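Local coordinates for hypothetical protein (Bacteroides caccae, PDB 4M8R) that is of unknown function but joins an N-terminal Ig-like domain to a WD40-like domain of the beta-propeller class, at residues R49-L52 with P58-Y61; T128-Y133 with M414-V419; P284-Y289 with V327-Y332; S396-D399 with E404-D407. All blocks are in the same frame, centred on the assembly; numbering follows the deposited sequence.

From the N terminus, contact 1 comes first: it closes the loop 51-59 of the hairpin between strands 43-50 and 60-72 in the Ig-like domain, and is complete before any other contact opens. Contact 2 then opens near the start of the WD40-like range and closes near its end, so the 280 residues between its segments enclose contacts 3 and 4. Those two follow each other without crossing. Contact 3 brackets 37 residues and joins two neighbouring sheets; contact 4, with four residues between its segments, closes a hairpin within one sheet. The three WD40-like contacts have centres 19 to 25 Å apart, while the centre of contact 1 lies about 38 Å or more from each.

Contact 1: R49-L52 with P58-Y61; sequences RWDL and PEGY. With PO4 (phosphate ion), chain C.
Trp50 and Gly60 form an antiparallel hydrogen-bonded pair at the loop end of the 43-50/60-72 hairpin, with both N-O distances (Trp50 N to Gly60 O, Gly60 N to Trp50 O) at 2.9 Å; Arg49 and Tyr61 follow as a non-hydrogen-bonded pair. On one face of the sheet the indole of Trp50 folds back across the partner strand. Its CG stands between the backbone N and the carbonyl carbon (chi1 68°), which lays the ring over Gly60; Gly60 CA makes a CH-pi contact 3.7 Å from the centroid of the five-membered ring of Trp50. With no side chain on Gly60, the indole can lie this close to the backbone. The other face carries Arg49 and Tyr61, the aliphatic part of the arginine passing the tyrosine ring. Arg49 bends at chi3 and offers its guanidinium edge to a phosphate ion, probably from the crystallisation liquor. Two nearly straight bonds grip the ion, Arg49 NH1 to phosphate O3 at 2.8 Å and Arg49 NH2 to phosphate O2 at 3.0 Å. Arg213 of the second subunit holds the same ion, and Pro240 O of that subunit also takes a bond from Arg49 NH1. Glu59 OE1 lies 3.6 Å from Arg49 NE, well out of the guanidinium plane: a long salt bridge resting on charge alone. The carboxylates of Asp51 and Glu59 are nearly coplanar (8° apart), with Asp51 OD1 2.7 Å from Glu59 OE1. Two acid oxygens so close imply that one group probably holds a proton, and the nearby Arg49 probably offsets part of the negative charge that remains.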
loop_
_atom_site.group_PDB
_atom_site.type_symbol
_atom_site.label_atom_id
_atom_site.label_comp_id
_atom_site.label_asym_id
_atom_site.label_seq_id
_atom_site.Cartn_x
_atom_site.Cartn_y
_atom_site.Cartn_z
ATOM N N ARG A 49 4.953 16.268 -17.173
ATOM C CA ARG A 49 4.566 16.891 -15.908
ATOM C C ARG A 49 3.056 17.083 -15.896
ATOM O O ARG A 49 2.510 17.665 -16.824
ATOM C CB ARG A 49 5.246 18.244 -15.757
ATOM C CG ARG A 49 5.008 18.908 -14.405
ATOM C CD ARG A 49 5.134 20.423 -14.505
ATOM N NE ARG A 49 4.048 21.004 -15.294
ATOM C CZ ARG A 49 3.967 22.284 -15.645
ATOM N NH1 ARG A 49 4.909 23.150 -15.279
ATOM N NH2 ARG A 49 2.939 22.699 -16.376
ATOM N N TRP A 50 2.384 16.592 -14.859
ATOM C CA TRP A 50 0.928 16.706 -14.787
ATOM C C TRP A 50 0.378 17.012 -13.395
ATOM O O TRP A 50 1.009 16.725 -12.386
ATOM C CB TRP A 50 0.267 15.440 -15.333
ATOM C CG TRP A 50 0.478 14.208 -14.508
ATOM C CD1 TRP A 50 -0.203 13.850 -13.389
ATOM C CD2 TRP A 50 1.409 13.151 -14.766
ATOM N NE1 TRP A 50 0.252 12.645 -12.921
ATOM C CE2 TRP A 50 1.238 12.190 -13.748
ATOM C CE3 TRP A 50 2.370 12.922 -15.759
ATOM C CZ2 TRP A 50 1.999 11.013 -13.685
ATOM C CZ3 TRP A 50 3.132 11.749 -15.696
ATOM C CH2 TRP A 50 2.937 10.813 -14.661
ATOM N N ASP A 51 -0.817 17.597 -13.375
ATOM C CA ASP A 51 -1.574 17.858 -12.151
ATOM C C ASP A 51 -2.963 17.253 -12.311
ATOM O O ASP A 51 -3.749 17.744 -13.116
ATOM C CB ASP A 51 -1.702 19.365 -11.934
ATOM C CG ASP A 51 -0.363 20.066 -11.928
ATOM O OD1 ASP A 51 0.390 19.874 -10.947
ATOM O OD2 ASP A 51 -0.063 20.800 -12.899
ATOM N N LEU A 52 -3.270 16.194 -11.564
ATOM C CA LEU A 52 -4.562 15.504 -11.719
ATOM C C LEU A 52 -5.750 16.373 -11.294
ATOM O O LEU A 52 -6.748 16.458 -12.016
ATOM C CB LEU A 52 -4.574 14.181 -10.953
ATOM C CG LEU A 52 -3.637 13.085 -11.466
ATOM C CD1 LEU A 52 -3.843 11.790 -10.689
ATOM C CD2 LEU A 52 -3.841 12.833 -12.953
ATOM N N PRO A 58 4.329 17.757 -4.370
ATOM C CA PRO A 58 4.849 17.432 -5.697
ATOM C C PRO A 58 3.755 17.190 -6.723
ATOM O O PRO A 58 2.677 16.715 -6.386
ATOM C CB PRO A 58 5.609 16.124 -5.464
ATOM C CG PRO A 58 4.885 15.480 -4.332
ATOM C CD PRO A 58 4.427 16.611 -3.448
ATOM N N GLU A 59 4.056 17.492 -7.977
ATOM C CA GLU A 59 3.175 17.158 -9.090
ATOM C C GLU A 59 3.405 15.696 -9.497
ATOM O O GLU A 59 4.055 14.941 -8.781
ATOM C CB GLU A 59 3.457 18.084 -10.271
ATOM C CG GLU A 59 3.469 19.557 -9.910
ATOM C CD GLU A 59 3.712 20.424 -11.117
ATOM O OE1 GLU A 59 2.777 20.603 -11.923
ATOM O OE2 GLU A 59 4.844 20.922 -11.262
ATOM N N GLY A 60 2.851 15.300 -10.634
ATOM C CA GLY A 60 3.159 14.010 -11.238
ATOM C C GLY A 60 4.240 14.178 -12.295
ATOM O O GLY A 60 4.179 15.113 -13.095
ATOM N N TYR A 61 5.222 13.277 -12.293
ATOM C CA TYR A 61 6.380 13.375 -13.187
ATOM C C TYR A 61 6.682 12.050 -13.849
ATOM O O TYR A 61 6.457 11.004 -13.273
ATOM C CB TYR A 61 7.623 13.810 -12.414
ATOM C CG TYR A 61 7.390 14.979 -11.494
ATOM C CD1 TYR A 61 7.256 16.262 -12.001
ATOM C CD2 TYR A 61 7.292 14.801 -10.117
ATOM C CE1 TYR A 61 7.044 17.348 -11.163
ATOM C CE2 TYR A 61 7.078 15.881 -9.270
ATOM C CZ TYR A 61 6.954 17.151 -9.800
ATOM O OH TYR A 61 6.742 18.226 -8.969
HETATM P P PO4 C . 3.870 26.227 -17.326
HETATM O O1 PO4 C . 4.527 25.807 -18.628
HETATM O O2 PO4 C . 2.510 25.591 -17.203
HETATM O O3 PO4 C . 4.718 25.787 -16.169
HETATM O O4 PO4 C . 3.772 27.728 -17.275
#

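Contact 2: T128-Y133 with M414-V419; sequences TIERAY and MPYNSV
Tyr416 reaches from the 414-419 loop to strand 128-133 and gives its hydroxyl proton to Glu130, with a short distance of 2.5 Å from Tyr416 OH to Glu130 OE1. Glu130 OE1 takes the bond on its anti lone pair, the one turned away from OE2. Glu130 OE1 lies at the edge of the phenol ring, near its plane and 3.2 Å from Tyr416 CE1, while the carboxylate itself stands almost perpendicular to the ring, at 88°. Glu130 gets there with CG beside the backbone N (chi1 -73°) and an extended chain beyond it. Glu130 CB, nearer the strand, passes 3.4 Å from Tyr416 OH. Tyr416 likewise has its ring carbon CG beside the backbone N and anti to the carbonyl carbon, which sends the phenol across to the strand. On the other side of the hydroxyl, Ala132 CB packs 3.9 Å from Tyr416 CE2. The same methyl touches selenomethionine Met414, whose SE is 4.0 Å from Ala132 CB; bends at chi2 and chi3 curl that chain back until SE sits in the plane of the Tyr416 ring, at its edge. Pro415 centres an inverse gamma turn, closed by a weak bond from Tyr416 N to Met414 O, and its CD lies over one face of the Tyr416 ring, toward the rim. Ala132 and Tyr133 form a classic beta bulge opposite Leu119. Strand 128-133 runs between strands 143-145 and 118-123, and the 414-419 loop leads into strand 419-422 on the far side of 118-123, an arrangement consistent with the closure of a propeller blade by both ends of the domain.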
loop_
_atom_site.group_PDB
_atom_site.type_symbol
_atom_site.label_atom_id
_atom_site.label_comp_id
_atom_site.label_asym_id
_atom_site.label_seq_id
_atom_site.Cartn_x
_atom_site.Cartn_y
_atom_site.Cartn_z
ATOM N N THR A 128 -12.032 -10.050 -36.968
ATOM C CA THR A 128 -12.082 -8.828 -36.174
ATOM C C THR A 128 -12.319 -9.130 -34.699
ATOM O O THR A 128 -12.967 -10.120 -34.354
ATOM C CB THR A 128 -13.225 -7.903 -36.641
ATOM O OG1 THR A 128 -14.453 -8.637 -36.686
ATOM C CG2 THR A 128 -12.940 -7.325 -38.015
ATOM N N ILE A 129 -11.783 -8.270 -33.839
ATOM C CA ILE A 129 -12.143 -8.246 -32.426
ATOM C C ILE A 129 -13.313 -7.284 -32.290
ATOM O O ILE A 129 -13.222 -6.145 -32.736
ATOM C CB ILE A 129 -10.994 -7.712 -31.551
ATOM C CG1 ILE A 129 -9.708 -8.506 -31.789
ATOM C CG2 ILE A 129 -11.380 -7.746 -30.076
ATOM C CD1 ILE A 129 -9.813 -9.966 -31.421
ATOM N N GLU A 130 -14.402 -7.741 -31.681
ATOM C CA GLU A 130 -15.601 -6.920 -31.525
ATOM C C GLU A 130 -15.910 -6.693 -30.057
ATOM O O GLU A 130 -15.831 -7.626 -29.261
ATOM C CB GLU A 130 -16.805 -7.607 -32.180
ATOM C CG GLU A 130 -16.799 -7.579 -33.702
ATOM C CD GLU A 130 -18.033 -8.217 -34.322
ATOM O OE1 GLU A 130 -18.849 -8.819 -33.587
ATOM O OE2 GLU A 130 -18.181 -8.117 -35.559
ATOM N N ARG A 131 -16.280 -5.465 -29.700
ATOM C CA ARG A 131 -16.759 -5.192 -28.348
ATOM C C ARG A 131 -18.194 -5.668 -28.225
ATOM O O ARG A 131 -19.086 -5.096 -28.835
ATOM C CB ARG A 131 -16.679 -3.708 -28.019
ATOM C CG ARG A 131 -17.078 -3.389 -26.585
ATOM C CD ARG A 131 -16.805 -1.937 -26.262
ATOM N NE ARG A 131 -17.665 -1.065 -27.053
ATOM C CZ ARG A 131 -17.345 0.162 -27.458
ATOM N NH1 ARG A 131 -16.160 0.695 -27.163
ATOM N NH2 ARG A 131 -18.221 0.861 -28.176
ATOM N N ALA A 132 -18.408 -6.720 -27.441
ATOM C CA ALA A 132 -19.723 -7.353 -27.329
ATOM C C ALA A 132 -20.565 -6.733 -26.224
ATOM O O ALA A 132 -21.789 -6.692 -26.325
ATOM C CB ALA A 132 -19.565 -8.848 -27.082
ATOM N N TYR A 133 -19.909 -6.277 -25.159
ATOM C CA TYR A 133 -20.608 -5.661 -24.037
ATOM C C TYR A 133 -19.760 -4.599 -23.351
ATOM O O TYR A 133 -18.563 -4.783 -23.119
ATOM C CB TYR A 133 -21.028 -6.723 -23.010
ATOM C CG TYR A 133 -21.583 -6.137 -21.730
ATOM C CD1 TYR A 133 -22.929 -5.816 -21.615
ATOM C CD2 TYR A 133 -20.754 -5.887 -20.639
ATOM C CE1 TYR A 133 -23.437 -5.270 -20.449
ATOM C CE2 TYR A 133 -21.252 -5.335 -19.471
ATOM C CZ TYR A 133 -22.593 -5.032 -19.381
ATOM O OH TYR A 133 -23.086 -4.492 -18.221
HETATM N N MSE A 414 -24.303 -13.262 -30.134
HETATM C CA MSE A 414 -22.921 -13.710 -29.933
HETATM C C MSE A 414 -22.406 -14.680 -30.976
HETATM O O MSE A 414 -22.337 -15.885 -30.722
HETATM C CB MSE A 414 -22.811 -14.353 -28.540
HETATM C CG MSE A 414 -23.301 -13.459 -27.397
HETATM SE SE MSE A 414 -22.139 -11.883 -27.120
HETATM C CE MSE A 414 -21.006 -12.662 -25.717
ATOM N N PRO A 415 -22.021 -14.169 -32.162
ATOM C CA PRO A 415 -21.406 -15.012 -33.195
ATOM C C PRO A 415 -19.900 -15.227 -32.960
ATOM O O PRO A 415 -19.080 -14.916 -33.831
ATOM C CB PRO A 415 -21.667 -14.217 -34.479
ATOM C CG PRO A 415 -21.651 -12.799 -34.032
ATOM C CD PRO A 415 -22.214 -12.786 -32.634
ATOM N N TYR A 416 -19.558 -15.773 -31.790
ATOM C CA TYR A 416 -18.168 -15.940 -31.355
ATOM C C TYR A 416 -17.953 -17.311 -30.722
ATOM O O TYR A 416 -18.865 -17.869 -30.109
ATOM C CB TYR A 416 -17.793 -14.894 -30.295
ATOM C CG TYR A 416 -18.247 -13.476 -30.558
ATOM C CD1 TYR A 416 -17.763 -12.758 -31.641
ATOM C CD2 TYR A 416 -19.137 -12.841 -29.697
ATOM C CE1 TYR A 416 -18.168 -11.455 -31.878
ATOM C CE2 TYR A 416 -19.548 -11.534 -29.924
ATOM C CZ TYR A 416 -19.059 -10.849 -31.015
ATOM O OH TYR A 416 -19.459 -9.556 -31.249
ATOM N N ASN A 417 -16.734 -17.833 -30.852
ATOM C CA ASN A 417 -16.295 -19.015 -30.093
ATOM C C ASN A 417 -15.436 -18.642 -28.889
ATOM O O ASN A 417 -15.309 -19.428 -27.947
ATOM C CB ASN A 417 -15.507 -19.985 -30.985
ATOM C CG ASN A 417 -16.399 -20.978 -31.705
ATOM O OD1 ASN A 417 -17.301 -21.565 -31.108
ATOM N ND2 ASN A 417 -16.140 -21.184 -32.992
ATOM N N SER A 418 -14.836 -17.457 -28.932
ATOM C CA SER A 418 -14.035 -16.956 -27.824
ATOM C C SER A 418 -14.488 -15.559 -27.452
ATOM O O SER A 418 -14.652 -14.696 -28.319
ATOM C CB SER A 418 -12.559 -16.926 -28.209
ATOM O OG SER A 418 -12.134 -18.193 -28.671
ATOM N N VAL A 419 -14.704 -15.349 -26.157
ATOM C CA VAL A 419 -14.910 -14.008 -25.619
ATOM C C VAL A 419 -13.954 -13.790 -24.459
ATOM O O VAL A 419 -13.523 -14.746 -23.816
ATOM C CB VAL A 419 -16.360 -13.765 -25.151
ATOM C CG1 VAL A 419 -17.302 -13.757 -26.345
ATOM C CG2 VAL A 419 -16.792 -14.794 -24.114
#

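Contact 3: P284-Y289 with V327-Y332; sequences PMLYNY and VGYMIY
Tyr329 reaches from one sheet to the next to meet Pro284 and Leu286, and no clear hydrogen bond links the two segments. The strand portions 284-288 and 327-332 run roughly antiparallel (160°) with axes 9.7 Å apart at closest approach, too far for backbone pairing. The main contact is a CH-pi interaction: Pro284 CB lies over one face of the Tyr329 ring, 3.8 Å from its centroid and 22° off the normal, displaced toward the rim near CZ. Apolar contact continues at the edge of the ring, where Leu286 CD2 is 4.3 Å from Tyr329 CE2. Tyr329 places its ring by setting CG beside the backbone N (chi1 -78°), which points the phenol at the proline. The polar end is buried. Tyr329 OH approaches Met285 O at 3.2 Å, but its hydrogen bond goes to Leu273 O on strand 270-276. A phenylalanine at Tyr329 would retain the ring but is likely to leave Leu273 O without its hydroxyl donor at this buried spot. Around the contact, Ile304 of strand 303-310 packs on both Pro284 and Tyr329, and Leu272 of strand 270-276 touches Tyr329 and Leu286. Leu286 also meets Leu346 on strand 340-348, so the ring sits where the sheet containing 282-288 abuts the four-stranded sheet of strands 303-310, 325-333, 340-348 and 355-364, consistent with adjacent propeller blades.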
loop_
_atom_site.group_PDB
_atom_site.type_symbol
_atom_site.label_atom_id
_atom_site.label_comp_id
_atom_site.label_asym_id
_atom_site.label_seq_id
_atom_site.Cartn_x
_atom_site.Cartn_y
_atom_site.Cartn_z
ATOM N N PRO A 284 -6.491 -33.623 -19.564
ATOM C CA PRO A 284 -5.884 -32.636 -18.684
ATOM C C PRO A 284 -4.394 -32.917 -18.505
ATOM O O PRO A 284 -3.992 -34.078 -18.375
ATOM C CB PRO A 284 -6.645 -32.815 -17.369
ATOM C CG PRO A 284 -7.145 -34.212 -17.392
ATOM C CD PRO A 284 -7.224 -34.660 -18.819
HETATM N N MSE A 285 -3.591 -31.857 -18.508
HETATM C CA MSE A 285 -2.141 -31.969 -18.398
HETATM C C MSE A 285 -1.674 -30.949 -17.402
HETATM O O MSE A 285 -1.989 -29.764 -17.529
HETATM C CB MSE A 285 -1.569 -31.745 -19.798
HETATM C CG MSE A 285 -0.099 -31.330 -19.841
HETATM SE SE MSE A 285 1.052 -32.890 -20.161
HETATM C CE MSE A 285 0.349 -33.460 -21.908
ATOM N N LEU A 286 -0.921 -31.396 -16.400
ATOM C CA LEU A 286 -0.355 -30.495 -15.399
ATOM C C LEU A 286 1.107 -30.194 -15.701
ATOM O O LEU A 286 1.818 -31.021 -16.286
ATOM C CB LEU A 286 -0.483 -31.097 -14.001
ATOM C CG LEU A 286 -1.907 -31.388 -13.527
ATOM C CD1 LEU A 286 -1.885 -31.997 -12.133
ATOM C CD2 LEU A 286 -2.756 -30.125 -13.548
ATOM N N TYR A 287 1.548 -29.002 -15.309
ATOM C CA TYR A 287 2.931 -28.586 -15.506
ATOM C C TYR A 287 3.480 -27.966 -14.228
ATOM O O TYR A 287 2.885 -27.052 -13.663
ATOM C CB TYR A 287 3.037 -27.610 -16.678
ATOM C CG TYR A 287 4.388 -26.936 -16.817
ATOM C CD1 TYR A 287 5.475 -27.612 -17.360
ATOM C CD2 TYR A 287 4.574 -25.619 -16.414
ATOM C CE1 TYR A 287 6.709 -26.993 -17.492
ATOM C CE2 TYR A 287 5.804 -24.995 -16.541
ATOM C CZ TYR A 287 6.866 -25.684 -17.083
ATOM O OH TYR A 287 8.086 -25.062 -17.213
ATOM N N ASN A 288 4.616 -28.489 -13.782
ATOM C CA ASN A 288 5.341 -27.977 -12.630
ATOM C C ASN A 288 6.691 -27.491 -13.137
ATOM O O ASN A 288 7.461 -28.286 -13.679
ATOM C CB ASN A 288 5.523 -29.097 -11.597
ATOM C CG ASN A 288 6.134 -28.610 -10.292
ATOM O OD1 ASN A 288 6.833 -27.599 -10.247
ATOM N ND2 ASN A 288 5.885 -29.350 -9.221
ATOM N N TYR A 289 6.985 -26.200 -12.966
ATOM C CA TYR A 289 8.222 -25.630 -13.522
ATOM C C TYR A 289 9.499 -26.205 -12.898
ATOM O O TYR A 289 10.587 -26.010 -13.447
ATOM C CB TYR A 289 8.234 -24.087 -13.487
ATOM C CG TYR A 289 8.133 -23.425 -12.121
ATOM C CD1 TYR A 289 9.159 -23.536 -11.181
ATOM C CD2 TYR A 289 7.027 -22.648 -11.787
ATOM C CE1 TYR A 289 9.072 -22.917 -9.942
ATOM C CE2 TYR A 289 6.935 -22.026 -10.553
ATOM C CZ TYR A 289 7.958 -22.165 -9.635
ATOM O OH TYR A 289 7.861 -21.545 -8.412
ATOM N N VAL A 327 -9.062 -23.229 -8.487
ATOM C CA VAL A 327 -8.875 -23.547 -9.899
ATOM C C VAL A 327 -9.373 -24.940 -10.223
ATOM O O VAL A 327 -9.475 -25.799 -9.349
ATOM C CB VAL A 327 -7.399 -23.425 -10.331
ATOM C CG1 VAL A 327 -6.815 -22.106 -9.842
ATOM C CG2 VAL A 327 -6.576 -24.597 -9.822
ATOM N N GLY A 328 -9.659 -25.157 -11.498
ATOM C CA GLY A 328 -10.105 -26.457 -11.952
ATOM C C GLY A 328 -10.241 -26.565 -13.451
ATOM O O GLY A 328 -9.730 -25.731 -14.202
ATOM N N TYR A 329 -10.942 -27.616 -13.864
ATOM C CA TYR A 329 -11.154 -27.944 -15.262
ATOM C C TYR A 329 -12.649 -28.010 -15.562
ATOM O O TYR A 329 -13.413 -28.617 -14.806
ATOM C CB TYR A 329 -10.549 -29.311 -15.561
ATOM C CG TYR A 329 -9.042 -29.344 -15.727
ATOM C CD1 TYR A 329 -8.432 -28.772 -16.837
ATOM C CD2 TYR A 329 -8.233 -30.008 -14.805
ATOM C CE1 TYR A 329 -7.059 -28.827 -17.011
ATOM C CE2 TYR A 329 -6.858 -30.069 -14.972
ATOM C CZ TYR A 329 -6.277 -29.478 -16.078
ATOM O OH TYR A 329 -4.912 -29.540 -16.256
HETATM N N MSE A 330 -13.061 -27.373 -16.657
HETATM C CA MSE A 330 -14.386 -27.594 -17.229
HETATM C C MSE A 330 -14.239 -28.808 -18.100
HETATM O O MSE A 330 -13.419 -28.812 -19.014
HETATM C CB MSE A 330 -14.851 -26.404 -18.066
HETATM C CG MSE A 330 -16.327 -26.491 -18.469
HETATM SE SE MSE A 330 -16.681 -27.821 -19.895
HETATM C CE MSE A 330 -15.428 -27.225 -21.300
ATOM N N ILE A 331 -15.023 -29.852 -17.829
ATOM C CA ILE A 331 -14.943 -31.099 -18.586
ATOM C C ILE A 331 -16.264 -31.361 -19.306
ATOM O O ILE A 331 -17.315 -31.416 -18.668
ATOM C CB ILE A 331 -14.593 -32.281 -17.658
ATOM C CG1 ILE A 331 -13.167 -32.103 -17.131
ATOM C CG2 ILE A 331 -14.716 -33.610 -18.396
ATOM C CD1 ILE A 331 -12.848 -32.958 -15.927
ATOM N N TYR A 332 -16.197 -31.532 -20.629
ATOM C CA TYR A 332 -17.389 -31.701 -21.461
ATOM C C TYR A 332 -17.413 -33.047 -22.178
ATOM O O TYR A 332 -16.427 -33.443 -22.792
ATOM C CB TYR A 332 -17.478 -30.573 -22.496
ATOM C CG TYR A 332 -18.522 -30.806 -23.573
ATOM C CD1 TYR A 332 -19.863 -30.526 -23.339
ATOM C CD2 TYR A 332 -18.164 -31.309 -24.820
ATOM C CE1 TYR A 332 -20.821 -30.739 -24.316
ATOM C CE2 TYR A 332 -19.113 -31.527 -25.805
ATOM C CZ TYR A 332 -20.441 -31.242 -25.549
ATOM O OH TYR A 332 -21.384 -31.464 -26.529
#

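Contact 4: S396-D399 with E404-D407; sequences SDFD and EWTD
Ser396 OG donates a short hydrogen bond to Asp407 OD1, 2.6 Å away and met on the anti side of the carboxylate, 16° out of its plane. The serine hydroxyl is anti to the backbone N (chi1 -155°), which turns it toward the partner strand. Beside it the backbones pair antiparallel: Asp397 N bonds Thr406 O at 3.0 Å, and Thr406 N bonds Asp397 O at 2.8 Å. Further along, Asp399 N reaches Glu404 O at a longer 3.2 Å. The carboxylate of Asp397 turns away to Thr383 OG1, and that of Asp399 to Ser402 OG. The segments form the beta hairpin of strands 394-399 and 404-407, the last two of a four-stranded antiparallel sheet that fits a propeller blade, with 404-407 at its edge within this chain. Phe398 and Trp405 share a face of it as a non-hydrogen-bonded pair. Their rings meet edge-to-face, planes 55° apart: Phe398 CD1 points onto the indole, 3.5 Å from Trp405 CE2. Alongside, Phe398 CB makes a CH-pi contact 3.7 Å from the centroid of the six-membered ring of Trp405. An alanine in place of Trp405 would probably open a gap beside Phe398 and take away the indole face that its ring edge meets. Beyond the pair, Phe386 meets Trp405 edge-to-face, while Ala362 of strand 355-364 touches both Phe398 and Trp405.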
loop_
_atom_site.group_PDB
_atom_site.type_symbol
_atom_site.label_atom_id
_atom_site.label_comp_id
_atom_site.label_asym_id
_atom_site.label_seq_id
_atom_site.Cartn_x
_atom_site.Cartn_y
_atom_site.Cartn_z
ATOM N N SER A 396 -23.158 -16.463 -19.549
ATOM C CA SER A 396 -23.642 -16.561 -18.173
ATOM C C SER A 396 -22.528 -16.540 -17.130
ATOM O O SER A 396 -21.451 -17.097 -17.344
ATOM C CB SER A 396 -24.471 -17.835 -18.013
ATOM O OG SER A 396 -25.396 -17.700 -16.950
ATOM N N ASP A 397 -22.806 -15.884 -16.006
ATOM C CA ASP A 397 -21.880 -15.822 -14.872
ATOM C C ASP A 397 -22.256 -16.867 -13.827
ATOM O O ASP A 397 -23.434 -17.037 -13.521
ATOM C CB ASP A 397 -21.925 -14.440 -14.196
ATOM C CG ASP A 397 -21.012 -13.418 -14.853
ATOM O OD1 ASP A 397 -20.286 -13.747 -15.820
ATOM O OD2 ASP A 397 -21.023 -12.264 -14.385
ATOM N N PHE A 398 -21.258 -17.555 -13.284
ATOM C CA PHE A 398 -21.459 -18.402 -12.112
ATOM C C PHE A 398 -20.806 -17.748 -10.901
ATOM O O PHE A 398 -19.623 -17.410 -10.943
ATOM C CB PHE A 398 -20.854 -19.783 -12.325
ATOM C CG PHE A 398 -21.173 -20.750 -11.222
ATOM C CD1 PHE A 398 -22.429 -21.337 -11.143
ATOM C CD2 PHE A 398 -20.226 -21.066 -10.259
ATOM C CE1 PHE A 398 -22.730 -22.229 -10.128
ATOM C CE2 PHE A 398 -20.520 -21.956 -9.241
ATOM C CZ PHE A 398 -21.772 -22.541 -9.176
ATOM N N ASP A 399 -21.577 -17.575 -9.831
ATOM C CA ASP A 399 -21.078 -16.967 -8.601
ATOM C C ASP A 399 -20.787 -18.067 -7.584
ATOM O O ASP A 399 -21.699 -18.767 -7.138
ATOM C CB ASP A 399 -22.098 -15.965 -8.046
ATOM C CG ASP A 399 -21.654 -15.343 -6.736
ATOM O OD1 ASP A 399 -20.661 -14.592 -6.737
ATOM O OD2 ASP A 399 -22.297 -15.601 -5.699
ATOM N N GLU A 404 -25.026 -20.023 -8.064
ATOM C CA GLU A 404 -26.083 -19.784 -9.044
ATOM C C GLU A 404 -25.539 -19.165 -10.329
ATOM O O GLU A 404 -24.607 -18.359 -10.296
ATOM C CB GLU A 404 -27.156 -18.871 -8.448
ATOM C CG GLU A 404 -28.144 -19.588 -7.541
ATOM C CD GLU A 404 -29.053 -18.630 -6.792
ATOM O OE1 GLU A 404 -28.605 -17.517 -6.446
ATOM O OE2 GLU A 404 -30.222 -18.996 -6.549
ATOM N N TRP A 405 -26.133 -19.556 -11.455
ATOM C CA TRP A 405 -25.855 -18.930 -12.738
ATOM C C TRP A 405 -26.728 -17.696 -12.891
ATOM O O TRP A 405 -27.796 -17.597 -12.282
ATOM C CB TRP A 405 -26.152 -19.884 -13.889
ATOM C CG TRP A 405 -25.298 -21.082 -13.895
ATOM C CD1 TRP A 405 -25.579 -22.290 -13.334
ATOM C CD2 TRP A 405 -24.006 -21.205 -14.491
ATOM N NE1 TRP A 405 -24.541 -23.162 -13.545
ATOM C CE2 TRP A 405 -23.561 -22.519 -14.253
ATOM C CE3 TRP A 405 -23.179 -20.329 -15.205
ATOM C CZ2 TRP A 405 -22.323 -22.982 -14.703
ATOM C CZ3 TRP A 405 -21.950 -20.787 -15.652
ATOM C CH2 TRP A 405 -21.533 -22.102 -15.399
ATOM N N THR A 406 -26.262 -16.753 -13.705
ATOM C CA THR A 406 -27.043 -15.568 -14.051
ATOM C C THR A 406 -26.710 -15.175 -15.490
ATOM O O THR A 406 -25.573 -14.804 -15.799
ATOM C CB THR A 406 -26.745 -14.393 -13.103
ATOM O OG1 THR A 406 -26.430 -14.892 -11.799
ATOM C CG2 THR A 406 -27.943 -13.467 -13.016
ATOM N N ASP A 407 -27.703 -15.271 -16.363
ATOM C CA ASP A 407 -27.507 -15.037 -17.787
ATOM C C ASP A 407 -27.464 -13.540 -18.100
ATOM O O ASP A 407 -28.179 -12.745 -17.485
ATOM C CB ASP A 407 -28.639 -15.689 -18.600
ATOM C CG ASP A 407 -28.762 -17.191 -18.360
ATOM O OD1 ASP A 407 -27.746 -17.860 -18.066
ATOM O OD2 ASP A 407 -29.889 -17.709 -18.478
#